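Local coordinates for putative redox protein (Lactobacillus casei, PDB 2QL8) that probably reduces organic hydroperoxides through a thiol-dependent mechanism, as a dimeric member of the OsmC/Ohr family, at residues E65-E70 against E118-V123; T58-T63 against V79-A84; Q50-S55 against F94-Q99; A112-I117 against Y133-V138. All coordinates share one frame; numbering follows the deposited sequence. Where two conformers were deposited one is given.

Contact 1 (E65-E70 against E118-V123). With BEZ (benzoic acid), chain C.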
loop_
_atom_site.group_PDB
_atom_site.type_symbol
_atom_site.label_atom_id
_atom_site.label_comp_id
_atom_site.label_asym_id
_atom_site.label_seq_id
_atom_site.Cartn_x
_atom_site.Cartn_y
_atom_site.Cartn_z
ATOM N N GLU A 65 -1.667 -7.077 17.239
ATOM C CA GLU A 65 -1.172 -6.661 18.554
ATOM C C GLU A 65 -2.322 -6.109 19.406
ATOM O O GLU A 65 -2.449 -6.419 20.604
ATOM C CB GLU A 65 -0.021 -5.658 18.414
ATOM C CG GLU A 65 0.571 -5.281 19.745
ATOM C CD GLU A 65 1.875 -4.491 19.660
ATOM O OE1 GLU A 65 2.242 -4.050 18.578
ATOM O OE2 GLU A 65 2.524 -4.318 20.731
ATOM N N ALA A 66 -3.205 -5.330 18.794
ATOM C CA ALA A 66 -4.389 -4.786 19.495
ATOM C C ALA A 66 -5.329 -5.906 19.962
ATOM O O ALA A 66 -5.789 -5.916 21.110
ATOM C CB ALA A 66 -5.160 -3.746 18.614
ATOM N N VAL A 67 -5.567 -6.887 19.092
ATOM C CA VAL A 67 -6.389 -8.056 19.416
ATOM C C VAL A 67 -5.788 -8.877 20.557
ATOM O O VAL A 67 -6.482 -9.226 21.515
ATOM C CB VAL A 67 -6.716 -8.911 18.162
ATOM C CG1 VAL A 67 -7.336 -10.280 18.545
ATOM C CG2 VAL A 67 -7.611 -8.112 17.191
ATOM N N GLU A 68 -4.501 -9.133 20.472
ATOM C CA GLU A 68 -3.791 -9.850 21.515
ATOM C C GLU A 68 -3.984 -9.153 22.856
ATOM O O GLU A 68 -4.303 -9.788 23.868
ATOM C CB GLU A 68 -2.299 -9.951 21.193
ATOM C CG GLU A 68 -1.954 -10.937 20.100
ATOM C CD GLU A 68 -0.528 -10.760 19.620
ATOM O OE1 GLU A 68 -0.111 -9.588 19.478
ATOM O OE2 GLU A 68 0.150 -11.785 19.418
ATOM N N LYS A 69 -3.812 -7.838 22.854
ATOM C CA LYS A 69 -3.941 -7.045 24.095
ATOM C C LYS A 69 -5.364 -7.080 24.660
ATOM O O LYS A 69 -5.549 -7.187 25.864
ATOM C CB LYS A 69 -3.447 -5.606 23.947
ATOM C CG LYS A 69 -1.948 -5.502 23.821
ATOM C CD LYS A 69 -1.530 -4.060 23.629
ATOM C CE LYS A 69 -0.059 -3.962 23.203
ATOM N NZ LYS A 69 0.837 -3.439 24.257
ATOM N N GLU A 70 -6.368 -7.027 23.799
ATOM C CA GLU A 70 -7.760 -7.146 24.225
ATOM C C GLU A 70 -8.033 -8.511 24.895
ATOM O O GLU A 70 -8.932 -8.629 25.743
ATOM C CB GLU A 70 -8.719 -6.964 23.022
ATOM C CG GLU A 70 -8.804 -5.534 22.584
ATOM C CD GLU A 70 -9.546 -5.280 21.282
ATOM O OE1 GLU A 70 -10.061 -6.237 20.722
ATOM O OE2 GLU A 70 -9.641 -4.092 20.865
ATOM N N GLU A 118 -8.533 -9.684 9.982
ATOM C CA GLU A 118 -8.971 -9.541 8.589
ATOM C C GLU A 118 -10.109 -8.518 8.479
ATOM O O GLU A 118 -10.120 -7.692 7.541
ATOM C CB GLU A 118 -9.468 -10.886 8.032
ATOM C CG GLU A 118 -9.905 -10.833 6.584
ATOM C CD GLU A 118 -10.483 -12.162 6.081
ATOM O OE1 GLU A 118 -10.643 -13.138 6.858
ATOM O OE2 GLU A 118 -10.794 -12.187 4.871
ATOM N N ASN A 119 -11.027 -8.551 9.471
ATOM C CA ASN A 119 -12.179 -7.673 9.514
ATOM C C ASN A 119 -11.874 -6.262 9.997
ATOM O O ASN A 119 -12.661 -5.363 9.756
ATOM C CB ASN A 119 -13.242 -8.253 10.434
ATOM C CG ASN A 119 -13.898 -9.482 9.858
ATOM O OD1 ASN A 119 -13.972 -9.641 8.622
ATOM N ND2 ASN A 119 -14.393 -10.365 10.746
ATOM N N ARG A 120 -10.801 -6.092 10.770
ATOM C CA ARG A 120 -10.479 -4.815 11.424
ATOM C C ARG A 120 -9.368 -4.004 10.753
ATOM O O ARG A 120 -9.365 -2.786 10.815
ATOM C CB ARG A 120 -10.133 -5.036 12.897
ATOM C CG ARG A 120 -11.353 -5.391 13.741
ATOM C CD ARG A 120 -11.019 -5.893 15.135
ATOM N NE ARG A 120 -10.322 -4.894 15.946
ATOM C CZ ARG A 120 -10.178 -4.993 17.276
ATOM N NH1 ARG A 120 -10.697 -6.027 17.931
ATOM N NH2 ARG A 120 -9.536 -4.083 17.965
ATOM N N CYS A 121 -8.417 -4.684 10.136
ATOM C CA CYS A 121 -7.245 -4.028 9.570
ATOM C C CYS A 121 -7.646 -3.091 8.419
ATOM O O CYS A 121 -8.277 -3.539 7.455
ATOM C CB CYS A 121 -6.282 -5.101 9.068
ATOM S SG CYS A 121 -4.957 -4.527 7.961
ATOM N N PRO A 122 -7.344 -1.775 8.548
ATOM C CA PRO A 122 -7.718 -0.875 7.431
ATOM C C PRO A 122 -7.257 -1.270 6.031
ATOM O O PRO A 122 -8.018 -1.107 5.080
ATOM C CB PRO A 122 -7.158 0.469 7.888
ATOM C CG PRO A 122 -7.274 0.393 9.409
ATOM C CD PRO A 122 -6.899 -1.017 9.754
ATOM N N VAL A 123 -6.035 -1.751 5.907
ATOM C CA VAL A 123 -5.527 -2.064 4.559
ATOM C C VAL A 123 -6.257 -3.314 4.036
ATOM O O VAL A 123 -6.626 -3.389 2.874
ATOM C CB VAL A 123 -3.986 -2.181 4.498
ATOM C CG1 VAL A 123 -3.532 -2.523 3.045
ATOM C CG2 VAL A 123 -3.299 -0.878 5.006
HETATM C C BEZ C . -8.274 -1.885 15.763
HETATM O O1 BEZ C . -8.631 -1.527 16.946
HETATM O O2 BEZ C . -9.039 -2.410 15.051
HETATM C C1 BEZ C . -6.935 -1.587 15.179
HETATM C C2 BEZ C . -5.909 -1.212 16.063
HETATM C C3 BEZ C . -4.650 -0.915 15.543
HETATM C C4 BEZ C . -4.439 -0.993 14.159
HETATM C C5 BEZ C . -5.479 -1.362 13.294
HETATM C C6 BEZ C . -6.713 -1.675 13.761
#
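The pocket that holds benzoic acid at the dimer interface is closed on its polar side by Glu70 and Arg120, which bring helix 48-70 against the 118-123 segment. Arg120 grips the carboxylate end-on, NH1 to Glu70 OE1 at 2.9 Å and NH2 to Glu70 OE2 also at 2.9 Å. The first bond is nearly straight (170°) and meets OE1 on its syn side; the second reaches OE2 from above the carboxylate plane, and the two flat groups are turned 32° apart. The arginine chain bends at chi3 (62°), and the other edge of its guanidinium takes the ligand: NE bonds to benzoic acid O2, and NH2 to its O1 at 2.9 Å. Over one guanidinium face lies a methyl, Val67 CG2, 3.8 Å from Arg120 NH1, while Ala66 CB rests 3.7 Å from ring atom C2 of the benzoic acid. Arg89 of the second subunit adds a salt bridge to Glu70 OE2. An arginine held between a protein carboxylate and a bound carboxyl group has little freedom to rotate, and its positive charge probably favours acidic ligands at this site.

Contact 2 (T58-T63 against V79-A84). With BEZ (benzoic acid), chain C.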
loop_
_atom_site.group_PDB
_atom_site.type_symbol
_atom_site.label_atom_id
_atom_site.label_comp_id
_atom_site.label_asym_id
_atom_site.label_seq_id
_atom_site.Cartn_x
_atom_site.Cartn_y
_atom_site.Cartn_z
ATOM N N THR A 58 2.466 -4.516 8.072
ATOM C CA THR A 58 2.532 -3.648 9.251
ATOM C C THR A 58 1.156 -3.402 9.835
ATOM O O THR A 58 0.987 -3.425 11.072
ATOM C CB THR A 58 3.279 -2.333 8.916
ATOM O OG1 THR A 58 4.607 -2.661 8.479
ATOM C CG2 THR A 58 3.344 -1.382 10.100
ATOM N N CYS A 59 0.181 -3.154 8.955
ATOM C CA CYS A 59 -1.170 -2.888 9.430
ATOM C C CYS A 59 -1.803 -4.131 10.096
ATOM O O CYS A 59 -2.412 -4.045 11.195
ATOM C CB CYS A 59 -2.058 -2.383 8.305
ATOM S SG CYS A 59 -3.533 -1.525 8.842
ATOM N N LEU A 60 -1.619 -5.284 9.464
ATOM C CA LEU A 60 -2.128 -6.514 10.020
ATOM C C LEU A 60 -1.485 -6.803 11.376
ATOM O O LEU A 60 -2.163 -7.202 12.336
ATOM C CB LEU A 60 -1.933 -7.691 9.072
ATOM C CG LEU A 60 -2.963 -7.850 7.950
ATOM C CD1 LEU A 60 -2.422 -8.840 6.845
ATOM C CD2 LEU A 60 -4.377 -8.215 8.446
ATOM N N GLU A 61 -0.167 -6.600 11.442
ATOM C CA GLU A 61 0.588 -6.868 12.657
ATOM C C GLU A 61 0.123 -5.932 13.798
ATOM O O GLU A 61 -0.040 -6.365 14.953
ATOM C CB GLU A 61 2.089 -6.762 12.385
ATOM C CG GLU A 61 2.997 -7.036 13.628
ATOM C CD GLU A 61 3.118 -8.500 14.008
ATOM O OE1 GLU A 61 2.256 -9.321 13.602
ATOM O OE2 GLU A 61 4.113 -8.786 14.753
ATOM N N ALA A 62 -0.095 -4.652 13.485
ATOM C CA ALA A 62 -0.614 -3.673 14.472
ATOM C C ALA A 62 -1.991 -4.079 14.951
ATOM O O ALA A 62 -2.330 -3.980 16.145
ATOM C CB ALA A 62 -0.653 -2.252 13.896
ATOM N N THR A 63 -2.820 -4.524 14.013
ATOM C CA THR A 63 -4.180 -4.937 14.361
ATOM C C THR A 63 -4.132 -6.179 15.277
ATOM O O THR A 63 -4.846 -6.257 16.275
ATOM C CB THR A 63 -5.066 -5.218 13.110
ATOM O OG1 THR A 63 -4.960 -4.145 12.187
ATOM C CG2 THR A 63 -6.548 -5.472 13.468
ATOM N N VAL A 79 3.363 -11.391 10.709
ATOM C CA VAL A 79 2.635 -11.384 9.433
ATOM C C VAL A 79 3.653 -11.329 8.283
ATOM O O VAL A 79 4.596 -10.534 8.324
ATOM C CB VAL A 79 1.655 -10.173 9.347
ATOM C CG1 VAL A 79 0.903 -10.159 8.012
ATOM C CG2 VAL A 79 0.679 -10.186 10.560
ATOM N N ARG A 80 3.401 -12.147 7.269
ATOM C CA ARG A 80 4.141 -12.128 6.015
ATOM C C ARG A 80 3.156 -11.908 4.889
ATOM O O ARG A 80 2.128 -12.568 4.823
ATOM C CB ARG A 80 4.851 -13.480 5.815
ATOM C CG ARG A 80 5.565 -13.525 4.471
ATOM C CD ARG A 80 6.543 -14.688 4.438
ATOM N NE ARG A 80 5.867 -15.971 4.437
ATOM C CZ ARG A 80 6.519 -17.122 4.233
ATOM N NH1 ARG A 80 7.837 -17.090 4.044
ATOM N NH2 ARG A 80 5.878 -18.295 4.236
ATOM N N VAL A 81 3.463 -10.979 3.980
ATOM C CA VAL A 81 2.603 -10.709 2.850
ATOM C C VAL A 81 3.421 -10.943 1.587
ATOM O O VAL A 81 4.496 -10.355 1.420
ATOM C CB VAL A 81 2.035 -9.250 2.891
ATOM C CG1 VAL A 81 1.297 -8.901 1.594
ATOM C CG2 VAL A 81 1.147 -9.055 4.146
ATOM N N LYS A 82 2.843 -11.741 0.694
ATOM C CA LYS A 82 3.428 -11.931 -0.639
ATOM C C LYS A 82 2.606 -11.141 -1.646
ATOM O O LYS A 82 1.382 -11.138 -1.600
ATOM C CB LYS A 82 3.461 -13.420 -1.008
ATOM C CG LYS A 82 4.222 -13.744 -2.307
ATOM C CD LYS A 82 4.204 -15.251 -2.540
ATOM C CE LYS A 82 4.986 -15.670 -3.784
ATOM N NZ LYS A 82 5.216 -17.161 -3.754
ATOM N N VAL A 83 3.306 -10.436 -2.543
ATOM C CA VAL A 83 2.638 -9.674 -3.597
ATOM C C VAL A 83 3.230 -10.136 -4.935
ATOM O O VAL A 83 4.459 -10.198 -5.076
ATOM C CB VAL A 83 2.828 -8.136 -3.434
ATOM C CG1 VAL A 83 2.098 -7.362 -4.553
ATOM C CG2 VAL A 83 2.343 -7.692 -2.042
ATOM N N ALA A 84 2.340 -10.455 -5.869
ATOM C CA ALA A 84 2.695 -10.853 -7.231
ATOM C C ALA A 84 2.236 -9.782 -8.237
ATOM O O ALA A 84 1.164 -9.207 -8.099
ATOM C CB ALA A 84 2.068 -12.206 -7.570
HETATM C C BEZ C . -8.274 -1.885 15.763
HETATM O O1 BEZ C . -8.631 -1.527 16.946
HETATM O O2 BEZ C . -9.039 -2.410 15.051
HETATM C C1 BEZ C . -6.935 -1.587 15.179
HETATM C C2 BEZ C . -5.909 -1.212 16.063
HETATM C C3 BEZ C . -4.650 -0.915 15.543
HETATM C C4 BEZ C . -4.439 -0.993 14.159
HETATM C C5 BEZ C . -5.479 -1.362 13.294
HETATM C C6 BEZ C . -6.713 -1.675 13.761
#
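Leu60 lays its CB and CD1 across the branches of Val79, the two side chains crossing at about a right angle. CD1 stands 3.8 Å from Val79 CG1, and CB is 3.9 Å from both valine methyls; Val81 CG2, one step further along this face of the strand, is a looser neighbour of the same CD1. The other valine methyl, CG2, meets Glu61, whose chain bends at chi2 (76°) and carries OE1 alongside it to 3.5 Å. That is a van der Waals contact, and the acid's polar partner lies elsewhere: OE2 makes a weak hydrogen bond to His75.

Further round the helix, Thr63 serves the ligand pocket. With OG1 beside its own backbone N (chi1 -49°), the hydroxyl bonds to Cys59 O at 2.7 Å, above the carbonyl plane and on the face opposite to that used by Thr63 N, and also sits 3.0 Å from C5 of the benzoic acid ring. Replacing Thr63 by a glycine would probably leave Cys59 O with the helical bond alone and open a gap beside the ligand ring.

Helix 58-63 runs nearly antiparallel to strand 79-84, at 155° with the axes 8.1 Å apart at closest approach. Leu60 also touches Ala98 of strand 91-102 and Ile117 of helix 107-120, while strand 79-84 pairs antiparallel with a strand of the second subunit, continuing the sheet across the dimer.

Contact 3 (Q50-S55 against F94-Q99)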
loop_
_atom_site.group_PDB
_atom_site.type_symbol
_atom_site.label_atom_id
_atom_site.label_comp_id
_atom_site.label_asym_id
_atom_site.label_seq_id
_atom_site.Cartn_x
_atom_site.Cartn_y
_atom_site.Cartn_z
ATOM N N GLN A 50 6.461 -4.206 -3.225
ATOM C CA GLN A 50 7.128 -4.253 -1.928
ATOM C C GLN A 50 6.466 -3.286 -0.924
ATOM O O GLN A 50 6.242 -3.623 0.253
ATOM C CB GLN A 50 8.610 -3.935 -2.047
ATOM C CG GLN A 50 9.432 -5.049 -2.730
ATOM C CD GLN A 50 10.918 -4.750 -2.782
ATOM O OE1 GLN A 50 11.376 -3.698 -2.322
ATOM N NE2 GLN A 50 11.692 -5.703 -3.346
ATOM N N LEU A 51 6.231 -2.058 -1.373
ATOM C CA LEU A 51 5.685 -1.016 -0.513
ATOM C C LEU A 51 4.293 -1.412 -0.016
ATOM O O LEU A 51 3.970 -1.215 1.172
ATOM C CB LEU A 51 5.708 0.339 -1.217
ATOM C CG LEU A 51 7.103 0.953 -1.374
ATOM C CD1 LEU A 51 7.081 2.013 -2.524
ATOM C CD2 LEU A 51 7.600 1.516 -0.042
ATOM N N LEU A 52 3.476 -1.976 -0.887
ATOM C CA LEU A 52 2.174 -2.526 -0.503
ATOM C C LEU A 52 2.272 -3.647 0.515
ATOM O O LEU A 52 1.561 -3.682 1.513
ATOM C CB LEU A 52 1.373 -2.958 -1.708
ATOM C CG LEU A 52 -0.018 -3.568 -1.494
ATOM C CD1 LEU A 52 -0.912 -2.547 -0.730
ATOM C CD2 LEU A 52 -0.708 -4.035 -2.779
ATOM N N GLY A 53 3.193 -4.572 0.288
ATOM C CA GLY A 53 3.425 -5.627 1.255
ATOM C C GLY A 53 3.875 -5.108 2.624
ATOM O O GLY A 53 3.434 -5.598 3.674
ATOM N N LEU A 54 4.769 -4.131 2.627
ATOM C CA LEU A 54 5.203 -3.485 3.863
ATOM C C LEU A 54 4.031 -2.799 4.573
ATOM O O LEU A 54 3.896 -2.882 5.797
ATOM C CB LEU A 54 6.352 -2.480 3.615
ATOM C CG LEU A 54 7.715 -3.056 3.155
ATOM C CD1 LEU A 54 8.643 -1.963 2.579
ATOM C CD2 LEU A 54 8.393 -3.835 4.324
ATOM N N SER A 55 3.191 -2.129 3.799
ATOM C CA SER A 55 2.000 -1.489 4.366
ATOM C C SER A 55 1.052 -2.509 5.027
ATOM O O SER A 55 0.649 -2.355 6.212
ATOM C CB SER A 55 1.237 -0.700 3.292
ATOM O OG SER A 55 0.041 -0.132 3.818
ATOM N N PHE A 94 -1.927 -6.694 -9.427
ATOM C CA PHE A 94 -1.219 -7.266 -8.297
ATOM C C PHE A 94 -2.132 -8.292 -7.610
ATOM O O PHE A 94 -3.359 -8.084 -7.484
ATOM C CB PHE A 94 -0.839 -6.217 -7.250
ATOM C CG PHE A 94 0.204 -5.227 -7.668
ATOM C CD1 PHE A 94 0.889 -5.291 -8.887
ATOM C CD2 PHE A 94 0.506 -4.185 -6.822
ATOM C CE1 PHE A 94 1.832 -4.350 -9.201
ATOM C CE2 PHE A 94 1.446 -3.211 -7.179
ATOM C CZ PHE A 94 2.083 -3.309 -8.385
ATOM N N LEU A 95 -1.508 -9.372 -7.143
ATOM C CA LEU A 95 -2.151 -10.340 -6.233
ATOM C C LEU A 95 -1.491 -10.210 -4.878
ATOM O O LEU A 95 -0.293 -9.975 -4.787
ATOM C CB LEU A 95 -1.960 -11.784 -6.727
ATOM C CG LEU A 95 -2.447 -12.091 -8.153
ATOM C CD1 LEU A 95 -1.991 -13.532 -8.500
ATOM C CD2 LEU A 95 -3.936 -11.899 -8.388
ATOM N N VAL A 96 -2.286 -10.358 -3.813
ATOM C CA VAL A 96 -1.795 -10.172 -2.461
ATOM C C VAL A 96 -2.244 -11.354 -1.578
ATOM O O VAL A 96 -3.433 -11.731 -1.566
ATOM C CB VAL A 96 -2.370 -8.876 -1.839
ATOM C CG1 VAL A 96 -1.844 -8.689 -0.391
ATOM C CG2 VAL A 96 -2.077 -7.637 -2.755
ATOM N N HIS A 97 -1.281 -11.967 -0.911
ATOM C CA HIS A 97 -1.565 -13.104 -0.023
ATOM C C HIS A 97 -0.892 -12.896 1.328
ATOM O O HIS A 97 0.349 -12.790 1.394
ATOM C CB HIS A 97 -1.094 -14.431 -0.638
ATOM C CG HIS A 97 -1.447 -15.600 0.228
ATOM N ND1 HIS A 97 -2.749 -16.018 0.405
ATOM C CD2 HIS A 97 -0.669 -16.419 0.974
ATOM C CE1 HIS A 97 -2.752 -17.066 1.222
ATOM N NE2 HIS A 97 -1.509 -17.311 1.594
ATOM N N ALA A 98 -1.698 -12.822 2.406
ATOM C CA ALA A 98 -1.151 -12.601 3.733
ATOM C C ALA A 98 -1.164 -13.935 4.511
ATOM O O ALA A 98 -2.103 -14.728 4.393
ATOM C CB ALA A 98 -1.976 -11.546 4.500
ATOM N N GLN A 99 -0.116 -14.121 5.304
ATOM C CA GLN A 99 -0.001 -15.258 6.214
ATOM C C GLN A 99 0.197 -14.719 7.614
ATOM O O GLN A 99 1.069 -13.881 7.857
ATOM C CB GLN A 99 1.179 -16.149 5.797
ATOM C CG GLN A 99 0.937 -16.881 4.498
ATOM C CD GLN A 99 2.100 -17.741 4.120
ATOM O OE1 GLN A 99 3.240 -17.382 4.386
ATOM N NE2 GLN A 99 1.819 -18.887 3.536
#
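Leu52 leaves helix 50-55 with its CB pointing toward strand 94-99, and its reach grows atom by atom. CB is still 5.9 Å from Val96 CG2. CG, placed anti to the backbone N (chi1 180°), shortens the gap to Val96 CG2 to 4.7 Å and divides the chain into two methyls. Of these, CD2 makes the contact: it comes 3.9 Å from Val96 CG2, the leucine and valine side chains crossing at about a right angle, and 4.2 Å from Phe94 CD2. The phenylalanine receives it at the ring edge, near the ring plane, so the methyl does not lie over the aromatic face. At Leu52 CD2 the directions to its two partners are roughly perpendicular, and one methyl thus bridges residues two apart on the same face of the strand. The surroundings continue the apolar character: Val96 packs on Val81 of the adjacent strand 77-88, Phe94 touches Pro122 of the second subunit, and Leu52 itself touches Leu126 of that subunit. With no hydrogen bond between the two segments, helix and sheet are held together here by dispersion, which needs close fit, and by the burial of apolar surface.

Contact 4 (A112-I117 against Y133-V138)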
loop_
_atom_site.group_PDB
_atom_site.type_symbol
_atom_site.label_atom_id
_atom_site.label_comp_id
_atom_site.label_asym_id
_atom_site.label_seq_id
_atom_site.Cartn_x
_atom_site.Cartn_y
_atom_site.Cartn_z
ATOM N N ALA A 112 -8.860 -17.755 14.831
ATOM C CA ALA A 112 -9.847 -16.809 15.305
ATOM C C ALA A 112 -9.265 -15.399 15.260
ATOM O O ALA A 112 -9.946 -14.455 14.842
ATOM C CB ALA A 112 -10.305 -17.187 16.716
ATOM N N PHE A 113 -8.020 -15.251 15.710
ATOM C CA PHE A 113 -7.379 -13.913 15.707
ATOM C C PHE A 113 -7.207 -13.442 14.267
ATOM O O PHE A 113 -7.312 -12.245 13.997
ATOM C CB PHE A 113 -6.025 -13.939 16.419
ATOM C CG PHE A 113 -6.102 -14.035 17.914
ATOM C CD1 PHE A 113 -7.292 -14.181 18.610
ATOM C CD2 PHE A 113 -4.918 -13.961 18.628
ATOM C CE1 PHE A 113 -7.261 -14.258 20.009
ATOM C CE2 PHE A 113 -4.899 -14.041 20.039
ATOM C CZ PHE A 113 -6.075 -14.158 20.704
ATOM N N THR A 114 -6.893 -14.363 13.357
ATOM C CA THR A 114 -6.717 -14.002 11.923
ATOM C C THR A 114 -8.025 -13.477 11.353
ATOM O O THR A 114 -8.032 -12.470 10.649
ATOM C CB THR A 114 -6.134 -15.175 11.087
ATOM O OG1 THR A 114 -4.912 -15.634 11.677
ATOM C CG2 THR A 114 -5.883 -14.774 9.643
ATOM N N ASN A 115 -9.133 -14.151 11.656
ATOM C CA ASN A 115 -10.442 -13.690 11.237
ATOM C C ASN A 115 -10.735 -12.291 11.799
ATOM O O ASN A 115 -11.309 -11.438 11.074
ATOM C CB ASN A 115 -11.563 -14.670 11.619
ATOM C CG ASN A 115 -11.454 -16.005 10.918
ATOM O OD1 ASN A 115 -10.836 -16.131 9.861
ATOM N ND2 ASN A 115 -12.097 -17.032 11.500
ATOM N N GLU A 116 -10.399 -12.072 13.077
ATOM C CA GLU A 116 -10.629 -10.790 13.746
ATOM C C GLU A 116 -9.877 -9.680 13.008
ATOM O O GLU A 116 -10.424 -8.620 12.731
ATOM C CB GLU A 116 -10.152 -10.784 15.221
ATOM C CG GLU A 116 -11.143 -11.370 16.270
ATOM C CD GLU A 116 -10.782 -10.951 17.686
ATOM O OE1 GLU A 116 -10.887 -9.738 18.041
ATOM O OE2 GLU A 116 -10.341 -11.845 18.428
ATOM N N ILE A 117 -8.575 -9.925 12.740
ATOM C CA ILE A 117 -7.731 -8.877 12.140
ATOM C C ILE A 117 -8.120 -8.633 10.673
ATOM O O ILE A 117 -8.063 -7.513 10.173
ATOM C CB ILE A 117 -6.209 -9.055 12.358
ATOM C CG1 ILE A 117 -5.601 -10.158 11.469
ATOM C CG2 ILE A 117 -5.854 -9.238 13.872
ATOM C CD1 ILE A 117 -4.082 -10.332 11.649
ATOM N N TYR A 133 -7.054 -10.621 -3.156
ATOM C CA TYR A 133 -6.477 -10.692 -1.823
ATOM C C TYR A 133 -7.004 -11.897 -1.069
ATOM O O TYR A 133 -8.213 -12.071 -0.950
ATOM C CB TYR A 133 -6.867 -9.411 -1.073
ATOM C CG TYR A 133 -6.510 -9.385 0.405
ATOM C CD1 TYR A 133 -5.272 -9.771 0.875
ATOM C CD2 TYR A 133 -7.434 -8.899 1.315
ATOM C CE1 TYR A 133 -4.967 -9.713 2.242
ATOM C CE2 TYR A 133 -7.158 -8.861 2.647
ATOM C CZ TYR A 133 -5.941 -9.265 3.124
ATOM O OH TYR A 133 -5.660 -9.185 4.484
ATOM N N THR A 134 -6.060 -12.652 -0.534
ATOM C CA THR A 134 -6.329 -13.811 0.327
ATOM C C THR A 134 -5.489 -13.737 1.591
ATOM O O THR A 134 -4.422 -13.115 1.621
ATOM C CB THR A 134 -6.050 -15.136 -0.457
ATOM O OG1 THR A 134 -4.758 -15.078 -1.061
ATOM C CG2 THR A 134 -7.107 -15.343 -1.530
ATOM N N ILE A 135 -5.969 -14.425 2.642
ATOM C CA ILE A 135 -5.309 -14.441 3.921
ATOM C C ILE A 135 -5.463 -15.841 4.525
ATOM O O ILE A 135 -6.526 -16.458 4.378
ATOM C CB ILE A 135 -5.844 -13.302 4.872
ATOM C CG1 ILE A 135 -5.057 -13.253 6.167
ATOM C CG2 ILE A 135 -7.337 -13.414 5.101
ATOM C CD1 ILE A 135 -5.286 -11.977 6.987
ATOM N N GLU A 136 -4.426 -16.289 5.203
ATOM C CA GLU A 136 -4.450 -17.588 5.867
ATOM C C GLU A 136 -3.647 -17.534 7.169
ATOM O O GLU A 136 -2.783 -16.697 7.353
ATOM C CB GLU A 136 -3.906 -18.679 4.944
ATOM C CG GLU A 136 -2.462 -18.592 4.733
ATOM C CD GLU A 136 -1.867 -19.797 3.959
ATOM O OE1 GLU A 136 -2.289 -20.962 4.148
ATOM O OE2 GLU A 136 -0.933 -19.570 3.191
ATOM N N THR A 137 -3.915 -18.520 8.040
ATOM C CA THR A 137 -3.211 -18.732 9.280
ATOM C C THR A 137 -2.236 -19.866 9.063
ATOM O O THR A 137 -2.591 -20.869 8.470
ATOM C CB THR A 137 -4.204 -19.110 10.408
ATOM O OG1 THR A 137 -5.264 -18.137 10.452
ATOM C CG2 THR A 137 -3.474 -19.197 11.742
ATOM N N VAL A 138 -1.021 -19.659 9.545
ATOM C CA VAL A 138 0.063 -20.630 9.453
ATOM C C VAL A 138 0.723 -20.825 10.809
ATOM O O VAL A 138 0.590 -20.018 11.719
ATOM C CB VAL A 138 1.101 -20.194 8.396
ATOM C CG1 VAL A 138 0.407 -20.037 7.038
ATOM C CG2 VAL A 138 1.856 -18.913 8.846
#
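Helix 112-117 lies over strand 133-137 in a nearly antiparallel sense, the two directions 154° apart and the axes 8.4 Å from each other at closest approach. The backbones come nearest at Thr114 and Thr137, whose CA atoms are 6.5 Å apart. Both side chains point into this gap and slide past one another in opposite directions, so that the hydroxyls meet: Thr114 OG1 and Thr137 OG1 lie 2.8 Å apart, close enough for a hydrogen bond, though the proton concerned has another acceptor within reach. Thr114 OG1 is also bonded to Ala110 O, one turn earlier in the helix, which places this oxygen between helix backbone and strand side chain.

The pairing belongs to a beta-alpha-beta crossover: strand 91-102 leads through helices 107-120 and 122-127 to strand 133-137, which lies parallel beside it, and helix 107-120 packs on the sheet. Away from the hydroxyls the packing turns apolar. Thr114 CG2 lies 3.9 Å from Ile135 CG1, and equally near Ile135 CD1, since the isoleucine holds CG1 anti to its backbone N (chi1 -175°) and so extends that branch toward the helix. A valine at Thr114 would probably cost Ala110 O its side-chain partner and Thr137 OG1 the hydroxyl now facing it. Glu136 points away from the helix and bonds through OE2 to His97 on the adjacent strand.

Contacts 1, 2 and 3 all draw on helix 48-70, at successive levels along its length. Contacts 1 and 4 share helix 107-120, and contacts 2, 3 and 4 rest helices on the sheet of strands 77-88, 91-102 and 133-137. Contacts 2 and 3 are fully buried, about 7 Å apart between centres, and almost wholly apolar. Contacts 1 and 4, each about 13 Å from chain centre to contact centre, are only partly buried and bring polar groups together: an ionic pair beside the ligand, and two hydroxyls, probably hydrogen-bonded, between helix and sheet. Contacts 1 and 2 meet beside the ligand pocket, with Cys121 SG 3.4 Å from Cys59 SG, consistent with the paired cysteines of OsmC/Ohr peroxidases. The second subunit touches contacts 1 to 3 but not contact 4.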